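Local coordinates for PTS EIIA type-4 domain-containing protein (Streptococcus agalactiae NEM316, PDB 4TKZ) that probably serves as an EIIA component of a sugar phosphotransferase system, passing on phosphoryl groups that drive sugar uptake, at residues K3-A8 / R50-F55; K56-L61 / T81-K86; L96-L101 / D114-S119. All coordinates share one frame; numbering follows the deposited sequence.

Contact 1 (K3-A8 / R50-F55)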
loop_
_atom_site.group_PDB
_atom_site.type_symbol
_atom_site.label_atom_id
_atom_site.label_comp_id
_atom_site.label_asym_id
_atom_site.label_seq_id
_atom_site.Cartn_x
_atom_site.Cartn_y
_atom_site.Cartn_z
ATOM N N LYS A 3 -12.900 14.215 -4.158
ATOM C CA LYS A 3 -12.059 14.197 -2.964
ATOM C C LYS A 3 -11.553 12.785 -2.666
ATOM O O LYS A 3 -12.316 11.817 -2.723
ATOM C CB LYS A 3 -12.814 14.766 -1.752
ATOM C CG LYS A 3 -11.962 14.802 -0.491
ATOM C CD LYS A 3 -12.653 15.489 0.664
ATOM C CE LYS A 3 -11.824 15.366 1.929
ATOM N NZ LYS A 3 -12.253 16.347 2.974
ATOM N N ILE A 4 -10.263 12.672 -2.355
ATOM C CA ILE A 4 -9.640 11.381 -2.053
ATOM C C ILE A 4 -9.375 11.267 -0.562
ATOM O O ILE A 4 -8.684 12.106 0.016
ATOM C CB ILE A 4 -8.308 11.228 -2.834
ATOM C CG1 ILE A 4 -8.584 11.240 -4.331
ATOM C CG2 ILE A 4 -7.576 9.933 -2.455
ATOM C CD1 ILE A 4 -7.325 11.290 -5.187
ATOM N N ILE A 5 -9.928 10.228 0.062
ATOM C CA ILE A 5 -9.734 10.033 1.486
ATOM C C ILE A 5 -9.080 8.688 1.736
ATOM O O ILE A 5 -9.586 7.640 1.311
ATOM C CB ILE A 5 -11.079 10.096 2.238
ATOM C CG1 ILE A 5 -11.788 11.408 1.923
ATOM C CG2 ILE A 5 -10.871 9.956 3.745
ATOM C CD1 ILE A 5 -13.167 11.545 2.622
ATOM N N ILE A 6 -7.956 8.721 2.438
ATOM C CA ILE A 6 -7.222 7.512 2.773
ATOM C C ILE A 6 -7.438 7.136 4.234
ATOM O O ILE A 6 -7.081 7.906 5.143
ATOM C CB ILE A 6 -5.715 7.717 2.541
ATOM C CG1 ILE A 6 -5.437 8.134 1.094
ATOM C CG2 ILE A 6 -4.939 6.438 2.859
ATOM C CD1 ILE A 6 -3.974 8.532 0.846
ATOM N N VAL A 7 -8.017 5.959 4.463
ATOM C CA VAL A 7 -8.221 5.465 5.819
ATOM C C VAL A 7 -7.501 4.142 5.991
ATOM O O VAL A 7 -7.766 3.189 5.254
ATOM C CB VAL A 7 -9.721 5.252 6.130
ATOM C CG1 VAL A 7 -9.924 5.146 7.630
ATOM C CG2 VAL A 7 -10.540 6.379 5.543
ATOM N N ALA A 8 -6.585 4.068 6.953
ATOM C CA ALA A 8 -5.820 2.840 7.148
ATOM C C ALA A 8 -5.249 2.722 8.556
ATOM O O ALA A 8 -5.161 3.706 9.285
ATOM C CB ALA A 8 -4.698 2.744 6.096
ATOM N N ARG A 50 -16.847 14.017 9.091
ATOM C CA ARG A 50 -16.343 15.377 9.007
ATOM C C ARG A 50 -15.717 15.671 7.641
ATOM O O ARG A 50 -15.904 16.757 7.083
ATOM C CB ARG A 50 -15.345 15.632 10.141
ATOM C CG ARG A 50 -14.801 17.050 10.187
ATOM C CD ARG A 50 -13.991 17.294 11.454
ATOM N NE ARG A 50 -13.173 18.502 11.336
ATOM C CZ ARG A 50 -12.393 18.981 12.300
ATOM N NH1 ARG A 50 -12.311 18.354 13.467
ATOM N NH2 ARG A 50 -11.690 20.088 12.097
ATOM N N GLU A 51 -14.991 14.700 7.089
ATOM C CA GLU A 51 -14.309 14.928 5.814
ATOM C C GLU A 51 -15.269 14.972 4.624
ATOM O O GLU A 51 -14.939 15.546 3.595
ATOM C CB GLU A 51 -13.200 13.893 5.580
ATOM C CG GLU A 51 -12.081 13.931 6.616
ATOM C CD GLU A 51 -11.265 15.219 6.566
ATOM O OE1 GLU A 51 -11.248 15.897 5.512
ATOM O OE2 GLU A 51 -10.646 15.565 7.595
ATOM N N VAL A 52 -16.456 14.383 4.759
ATOM C CA VAL A 52 -17.377 14.306 3.621
ATOM C C VAL A 52 -18.516 15.336 3.610
ATOM O O VAL A 52 -19.257 15.404 2.632
ATOM C CB VAL A 52 -17.991 12.884 3.443
ATOM C CG1 VAL A 52 -16.906 11.843 3.334
ATOM C CG2 VAL A 52 -18.934 12.548 4.597
ATOM N N ILE A 53 -18.648 16.126 4.677
ATOM C CA ILE A 53 -19.758 17.084 4.819
ATOM C C ILE A 53 -20.064 17.835 3.525
ATOM O O ILE A 53 -21.198 17.855 3.054
ATOM C CB ILE A 53 -19.448 18.159 5.890
ATOM C CG1 ILE A 53 -19.186 17.518 7.252
ATOM C CG2 ILE A 53 -20.589 19.191 5.971
ATOM C CD1 ILE A 53 -18.673 18.491 8.304
ATOM N N ASP A 54 -19.029 18.429 2.945
ATOM C CA ASP A 54 -19.215 19.367 1.850
ATOM C C ASP A 54 -18.734 18.841 0.501
ATOM O O ASP A 54 -18.418 19.623 -0.402
ATOM C CB ASP A 54 -18.502 20.678 2.184
ATOM C CG ASP A 54 -19.062 21.337 3.422
ATOM O OD1 ASP A 54 -20.212 21.803 3.358
ATOM O OD2 ASP A 54 -18.364 21.376 4.461
ATOM N N PHE A 55 -18.688 17.522 0.357
ATOM C CA PHE A 55 -18.267 16.921 -0.907
ATOM C C PHE A 55 -19.308 15.939 -1.455
ATOM O O PHE A 55 -19.999 15.258 -0.695
ATOM C CB PHE A 55 -16.878 16.286 -0.755
ATOM C CG PHE A 55 -15.792 17.288 -0.468
ATOM C CD1 PHE A 55 -15.528 17.692 0.837
ATOM C CD2 PHE A 55 -15.047 17.843 -1.502
ATOM C CE1 PHE A 55 -14.555 18.615 1.112
ATOM C CE2 PHE A 55 -14.056 18.771 -1.234
ATOM C CZ PHE A 55 -13.805 19.156 0.077
#
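Lys3 reaches from the first strand of the parallel sheet of this alpha/beta fold to the C-terminal part of helix 41-52, where its ammonium meets Glu51 twice. Lys3 NZ forms a salt bridge with Glu51 OE1 at 2.8 Å, on the carboxylate oxygen's anti lone pair, the one turned away from OE2, and a second hydrogen bond to Glu51 O at 2.9 Å, in the carbonyl plane on a lone pair. A lysine suits this place because the C-terminal pole of the helix and the carboxylate would probably both favour a positive charge. Because chi1 of Lys3 is -178° and the chain stays extended, its methylenes cross the Phe55 ring, Lys3 CD lying 3.6 Å from the centroid in a CH-pi contact over the face. Ile5, two residues on and pointing the same way, ends in CD1, which touches Glu51 CB and Val52 CG1, both at 3.8 Å. The helix belongs to the crossover from strand 30-35 to strand 57-62, which passes strand 3-9 lying between them; Val31 packs beside Lys3, Ile5 and Glu51. Tyr29 meets the Phe55 ring. A type I turn positions the ring, with Phe55 N donating to Val52 O at 3.2 Å.

Contact 2 (K56-L61 / T81-K86)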
loop_
_atom_site.group_PDB
_atom_site.type_symbol
_atom_site.label_atom_id
_atom_site.label_comp_id
_atom_site.label_asym_id
_atom_site.label_seq_id
_atom_site.Cartn_x
_atom_site.Cartn_y
_atom_site.Cartn_z
ATOM N N LYS A 56 -19.436 15.899 -2.779
ATOM C CA LYS A 56 -20.476 15.112 -3.431
ATOM C C LYS A 56 -19.896 13.862 -4.091
ATOM O O LYS A 56 -20.560 12.822 -4.172
ATOM C CB LYS A 56 -21.198 15.993 -4.454
ATOM C CG LYS A 56 -22.182 15.286 -5.369
ATOM C CD LYS A 56 -22.740 16.280 -6.388
ATOM C CE LYS A 56 -23.631 15.613 -7.426
ATOM N NZ LYS A 56 -24.049 16.576 -8.490
ATOM N N GLU A 57 -18.653 13.977 -4.557
ATOM C CA GLU A 57 -17.949 12.892 -5.236
ATOM C C GLU A 57 -16.706 12.548 -4.428
ATOM O O GLU A 57 -15.780 13.355 -4.337
ATOM C CB GLU A 57 -17.545 13.337 -6.640
ATOM C CG GLU A 57 -18.705 13.857 -7.484
ATOM C CD GLU A 57 -19.595 12.752 -8.021
ATOM O OE1 GLU A 57 -19.212 11.566 -7.917
ATOM O OE2 GLU A 57 -20.679 13.071 -8.557
ATOM N N ILE A 58 -16.690 11.355 -3.838
ATOM C CA ILE A 58 -15.665 10.988 -2.859
ATOM C C ILE A 58 -15.115 9.584 -3.088
ATOM O O ILE A 58 -15.864 8.607 -3.185
ATOM C CB ILE A 58 -16.209 11.086 -1.414
ATOM C CG1 ILE A 58 -16.612 12.525 -1.097
ATOM C CG2 ILE A 58 -15.185 10.606 -0.395
ATOM C CD1 ILE A 58 -17.914 12.628 -0.332
ATOM N N LEU A 59 -13.794 9.485 -3.183
ATOM C CA LEU A 59 -13.172 8.182 -3.307
ATOM C C LEU A 59 -12.435 7.878 -2.016
ATOM O O LEU A 59 -11.523 8.607 -1.627
ATOM C CB LEU A 59 -12.218 8.149 -4.512
ATOM C CG LEU A 59 -11.448 6.839 -4.710
ATOM C CD1 LEU A 59 -12.381 5.645 -4.906
ATOM C CD2 LEU A 59 -10.490 6.962 -5.876
ATOM N N VAL A 60 -12.830 6.794 -1.358
ATOM C CA VAL A 60 -12.191 6.386 -0.115
ATOM C C VAL A 60 -11.291 5.179 -0.333
ATOM O O VAL A 60 -11.749 4.085 -0.716
ATOM C CB VAL A 60 -13.207 6.045 0.983
ATOM C CG1 VAL A 60 -12.459 5.716 2.269
ATOM C CG2 VAL A 60 -14.181 7.202 1.200
ATOM N N LEU A 61 -9.999 5.373 -0.091
ATOM C CA LEU A 61 -9.044 4.299 -0.296
ATOM C C LEU A 61 -8.652 3.704 1.049
ATOM O O LEU A 61 -8.103 4.391 1.903
ATOM C CB LEU A 61 -7.812 4.839 -1.031
ATOM C CG LEU A 61 -8.204 5.622 -2.288
ATOM C CD1 LEU A 61 -6.945 6.167 -2.975
ATOM C CD2 LEU A 61 -8.994 4.714 -3.235
ATOM N N THR A 81 -27.937 10.304 0.551
ATOM C CA THR A 81 -28.738 10.180 -0.667
ATOM C C THR A 81 -28.050 10.711 -1.915
ATOM O O THR A 81 -28.058 10.065 -2.970
ATOM C CB THR A 81 -30.078 10.924 -0.498
ATOM O OG1 THR A 81 -30.815 10.326 0.570
ATOM C CG2 THR A 81 -30.904 10.856 -1.770
ATOM N N ASP A 82 -27.447 11.890 -1.803
ATOM C CA ASP A 82 -26.920 12.549 -2.991
ATOM C C ASP A 82 -25.401 12.601 -3.084
ATOM O O ASP A 82 -24.862 13.186 -4.020
ATOM C CB ASP A 82 -27.517 13.948 -3.135
ATOM C CG ASP A 82 -28.973 13.911 -3.553
ATOM O OD1 ASP A 82 -29.295 13.200 -4.533
ATOM O OD2 ASP A 82 -29.795 14.578 -2.889
ATOM N N LYS A 83 -24.712 11.995 -2.123
ATOM C CA LYS A 83 -23.265 11.860 -2.230
ATOM C C LYS A 83 -22.931 10.589 -2.985
ATOM O O LYS A 83 -23.613 9.571 -2.844
ATOM C CB LYS A 83 -22.610 11.806 -0.853
ATOM C CG LYS A 83 -22.734 13.090 -0.043
ATOM C CD LYS A 83 -21.851 13.012 1.190
ATOM C CE LYS A 83 -22.024 14.233 2.066
ATOM N NZ LYS A 83 -21.793 15.496 1.320
ATOM N N LYS A 84 -21.882 10.655 -3.796
ATOM C CA LYS A 84 -21.342 9.461 -4.432
ATOM C C LYS A 84 -20.043 9.095 -3.722
ATOM O O LYS A 84 -19.040 9.790 -3.856
ATOM C CB LYS A 84 -21.113 9.707 -5.923
ATOM C CG LYS A 84 -22.407 9.824 -6.723
ATOM C CD LYS A 84 -23.141 8.492 -6.781
ATOM C CE LYS A 84 -24.609 8.667 -7.158
ATOM N NZ LYS A 84 -25.440 9.119 -6.001
ATOM N N ILE A 85 -20.081 8.030 -2.930
ATOM C CA ILE A 85 -18.911 7.611 -2.166
ATOM C C ILE A 85 -18.496 6.209 -2.584
ATOM O O ILE A 85 -19.235 5.249 -2.374
ATOM C CB ILE A 85 -19.177 7.646 -0.653
ATOM C CG1 ILE A 85 -19.585 9.058 -0.216
ATOM C CG2 ILE A 85 -17.946 7.186 0.117
ATOM C CD1 ILE A 85 -20.164 9.147 1.201
ATOM N N LYS A 86 -17.319 6.098 -3.200
ATOM C CA LYS A 86 -16.766 4.801 -3.555
ATOM C C LYS A 86 -15.745 4.384 -2.500
ATOM O O LYS A 86 -14.930 5.196 -2.057
ATOM C CB LYS A 86 -16.100 4.868 -4.938
ATOM C CG LYS A 86 -17.093 4.959 -6.095
ATOM C CD LYS A 86 -17.864 3.650 -6.250
ATOM C CE LYS A 86 -18.562 3.566 -7.605
ATOM N NZ LYS A 86 -19.661 2.555 -7.636
#
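Leu59 and Lys86 form one of the three parallel bridges that join strand 57-61 to strand 84-86, and the lysine runs from the sheet to the dimer partner. Lys86 CB lies 3.8 Å from Leu59 CD1. Lys86 CG stands beside its own backbone N, and a bend at chi2 (-69°) turns the rest of the chain away from strand 57-61. The aliphatic shaft packs on Val109 and Val113, and at the tip NZ hydrogen-bonds Ser128 OG of the second subunit, with a long, weak ion pair to Asp110. A long chain with a charged end suits this place, since its methylenes can lie on apolar neighbours while its ammonium reaches polar groups.

Four backbone hydrogen bonds alternate between the strands: Lys84 N to Lys56 O is 2.6 Å and Val60 N to Lys86 O is 2.7 Å, with Ile58 giving its N-H to Lys84 and its carbonyl to Lys86 between them. On the Leu59 face, Glu57 runs alongside Lys84, Glu57 OE1 meeting Lys84 CB at 3.3 Å; that oxygen is hydrogen-bonded by Val109 N, whereas the lysine ammonium stays well apart from the carboxylate. On the face bearing Ile58 and Ile85, branched apolar chains meet. Ile85 CG1 rests 3.9 Å from Ile58 CD1, and Ile85 CG2 lies 3.9 Å from Val60 CG2, all three side chains pointing the same way.

These strands are the two arms of a beta-alpha-beta unit around helix 68-76. Strand 57-62 bonds strand 3-9 on its other side, and helices 93-102 and 110-122 lie over the face that bears Leu59.

Contact 3 (L96-L101 / D114-S119)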
loop_
_atom_site.group_PDB
_atom_site.type_symbol
_atom_site.label_atom_id
_atom_site.label_comp_id
_atom_site.label_asym_id
_atom_site.label_seq_id
_atom_site.Cartn_x
_atom_site.Cartn_y
_atom_site.Cartn_z
ATOM N N LEU A 96 -3.360 4.995 -5.496
ATOM C CA LEU A 96 -3.333 6.408 -5.119
ATOM C C LEU A 96 -2.900 7.312 -6.264
ATOM O O LEU A 96 -3.518 8.347 -6.526
ATOM C CB LEU A 96 -2.405 6.625 -3.916
ATOM C CG LEU A 96 -2.321 8.054 -3.385
ATOM C CD1 LEU A 96 -3.716 8.659 -3.109
ATOM C CD2 LEU A 96 -1.473 8.064 -2.119
ATOM N N MET A 97 -1.828 6.932 -6.948
ATOM C CA MET A 97 -1.337 7.767 -8.033
ATOM C C MET A 97 -2.377 7.875 -9.150
ATOM O O MET A 97 -2.593 8.952 -9.707
ATOM C CB MET A 97 -0.001 7.238 -8.565
ATOM C CG MET A 97 1.175 7.339 -7.578
ATOM S SD MET A 97 1.446 8.982 -6.867
ATOM C CE MET A 97 1.686 9.941 -8.367
ATOM N N GLU A 98 -3.047 6.772 -9.456
ATOM C CA GLU A 98 -4.051 6.790 -10.522
ATOM C C GLU A 98 -5.211 7.715 -10.181
ATOM O O GLU A 98 -5.672 8.488 -11.026
ATOM C CB GLU A 98 -4.592 5.386 -10.798
ATOM C CG GLU A 98 -5.374 5.309 -12.119
ATOM C CD GLU A 98 -4.472 5.553 -13.329
ATOM O OE1 GLU A 98 -3.748 4.622 -13.713
ATOM O OE2 GLU A 98 -4.486 6.669 -13.890
ATOM N N ALA A 99 -5.684 7.635 -8.943
ATOM C CA ALA A 99 -6.801 8.476 -8.529
ATOM C C ALA A 99 -6.415 9.948 -8.661
ATOM O O ALA A 99 -7.176 10.759 -9.207
ATOM C CB ALA A 99 -7.230 8.147 -7.104
ATOM N N VAL A 100 -5.219 10.279 -8.183
ATOM C CA VAL A 100 -4.732 11.652 -8.212
ATOM C C VAL A 100 -4.531 12.144 -9.645
ATOM O O VAL A 100 -4.992 13.222 -10.022
ATOM C CB VAL A 100 -3.413 11.779 -7.437
ATOM C CG1 VAL A 100 -2.730 13.123 -7.734
ATOM C CG2 VAL A 100 -3.650 11.598 -5.938
ATOM N N LEU A 101 -3.852 11.345 -10.454
ATOM C CA LEU A 101 -3.518 11.791 -11.805
ATOM C C LEU A 101 -4.685 11.740 -12.799
ATOM O O LEU A 101 -4.645 12.398 -13.838
ATOM C CB LEU A 101 -2.314 11.014 -12.340
ATOM C CG LEU A 101 -0.999 11.279 -11.607
ATOM C CD1 LEU A 101 0.053 10.265 -12.033
ATOM C CD2 LEU A 101 -0.512 12.708 -11.857
ATOM N N ASP A 114 -13.013 2.486 -12.082
ATOM C CA ASP A 114 -12.632 1.355 -12.920
ATOM C C ASP A 114 -11.178 1.457 -13.386
ATOM O O ASP A 114 -10.463 0.459 -13.459
ATOM C CB ASP A 114 -13.592 1.229 -14.104
ATOM C CG ASP A 114 -15.007 0.895 -13.663
ATOM O OD1 ASP A 114 -15.159 0.171 -12.658
ATOM O OD2 ASP A 114 -15.968 1.369 -14.306
ATOM N N LYS A 115 -10.743 2.675 -13.678
ATOM C CA LYS A 115 -9.355 2.920 -14.058
ATOM C C LYS A 115 -8.434 2.736 -12.854
ATOM O O LYS A 115 -7.318 2.238 -12.980
ATOM C CB LYS A 115 -9.237 4.341 -14.595
ATOM C CG LYS A 115 -7.926 4.667 -15.248
ATOM C CD LYS A 115 -8.111 5.847 -16.190
ATOM C CE LYS A 115 -9.371 5.666 -17.031
ATOM N NZ LYS A 115 -9.679 6.862 -17.860
ATOM N N VAL A 116 -8.913 3.139 -11.680
ATOM C CA VAL A 116 -8.119 3.058 -10.459
ATOM C C VAL A 116 -7.886 1.599 -10.071
ATOM O O VAL A 116 -6.779 1.211 -9.700
ATOM C CB VAL A 116 -8.802 3.838 -9.313
ATOM C CG1 VAL A 116 -8.179 3.497 -7.979
ATOM C CG2 VAL A 116 -8.718 5.346 -9.576
ATOM N N ILE A 117 -8.934 0.795 -10.182
ATOM C CA ILE A 117 -8.866 -0.633 -9.891
ATOM C C ILE A 117 -7.902 -1.337 -10.833
ATOM O O ILE A 117 -7.057 -2.146 -10.419
ATOM C CB ILE A 117 -10.251 -1.284 -10.069
ATOM C CG1 ILE A 117 -11.228 -0.781 -9.008
ATOM C CG2 ILE A 117 -10.136 -2.805 -10.019
ATOM C CD1 ILE A 117 -10.788 -1.080 -7.608
ATOM N N THR A 118 -8.055 -1.036 -12.115
ATOM C CA THR A 118 -7.208 -1.621 -13.145
ATOM C C THR A 118 -5.744 -1.347 -12.844
ATOM O O THR A 118 -4.922 -2.270 -12.844
ATOM C CB THR A 118 -7.564 -1.053 -14.528
ATOM O OG1 THR A 118 -8.896 -1.457 -14.878
ATOM C CG2 THR A 118 -6.575 -1.537 -15.586
ATOM N N SER A 119 -5.419 -0.083 -12.577
ATOM C CA SER A 119 -4.033 0.296 -12.310
ATOM C C SER A 119 -3.506 -0.369 -11.041
ATOM O O SER A 119 -2.335 -0.741 -10.978
ATOM C CB SER A 119 -3.891 1.820 -12.225
ATOM O OG SER A 119 -4.002 2.418 -13.507
#
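Asp114 O takes Thr118 N and Thr118 OG1 (the latter at 2.9 Å) from opposite faces of its carbonyl plane, while the next carbonyl of helix 110-122, Lys115 O, has Glu98 CG of the preceding helix 3.7 Å away. Helices 93-102 and 110-122 form an antiparallel pair flanking the sheet of this alpha/beta fold; the axes of the short segments cross at 150° and come within 8.6 Å. Glu98 carries much of the contact with its methylenes. Its chi1 of -166° carries CG across to the other helix; the bend at chi2 (66°) then turns Glu98 CD along helix 93-102, past Lys115 CG at 4.0 Å, and Glu98 OE2 is bonded by Ser102 OG one turn on. The modelled approach of OE1 to the Ser119 hydroxyl is too close to be trusted.

Nearer the sheet the contact is apolar. Ala99, small enough for close helix approach, also touches Ile4 of strand 3-9, so it is shared between the helix pair and the sheet. Ile117, which points away from helix 93-102, packs on Ile124 of the second subunit. Val116, a compact branched residue, fits beside Ala99: Val116 CG2 reaches Ala99 CA at 3.8 Å and Ala99 CB at 4.0 Å.

In the fold
From the N terminus, 41 residues separate 3-8 from 50-55, which packs against it and closes contact 1. Contact 2 opens at the very next residue, and its loop, of 19 residues, is closed when 81-86 pairs with 56-61. Contact 3 follows with a loop of 12 residues. The three stand in series, neither nesting nor crossing. Across the sheet the strand order is 30-35, 3-9, 57-62, 84-89, so contacts 1 and 2 meet directly; 50-55 and 81-86 are also tied, through Lys83 NZ and the carbonyls of Val52, Ile53 and Phe55. Helix 93-102 joins contact 3 to both: Leu96 and Ala99 pack on Ile4 from one strand, and on Leu61 and Leu59 respectively from the other.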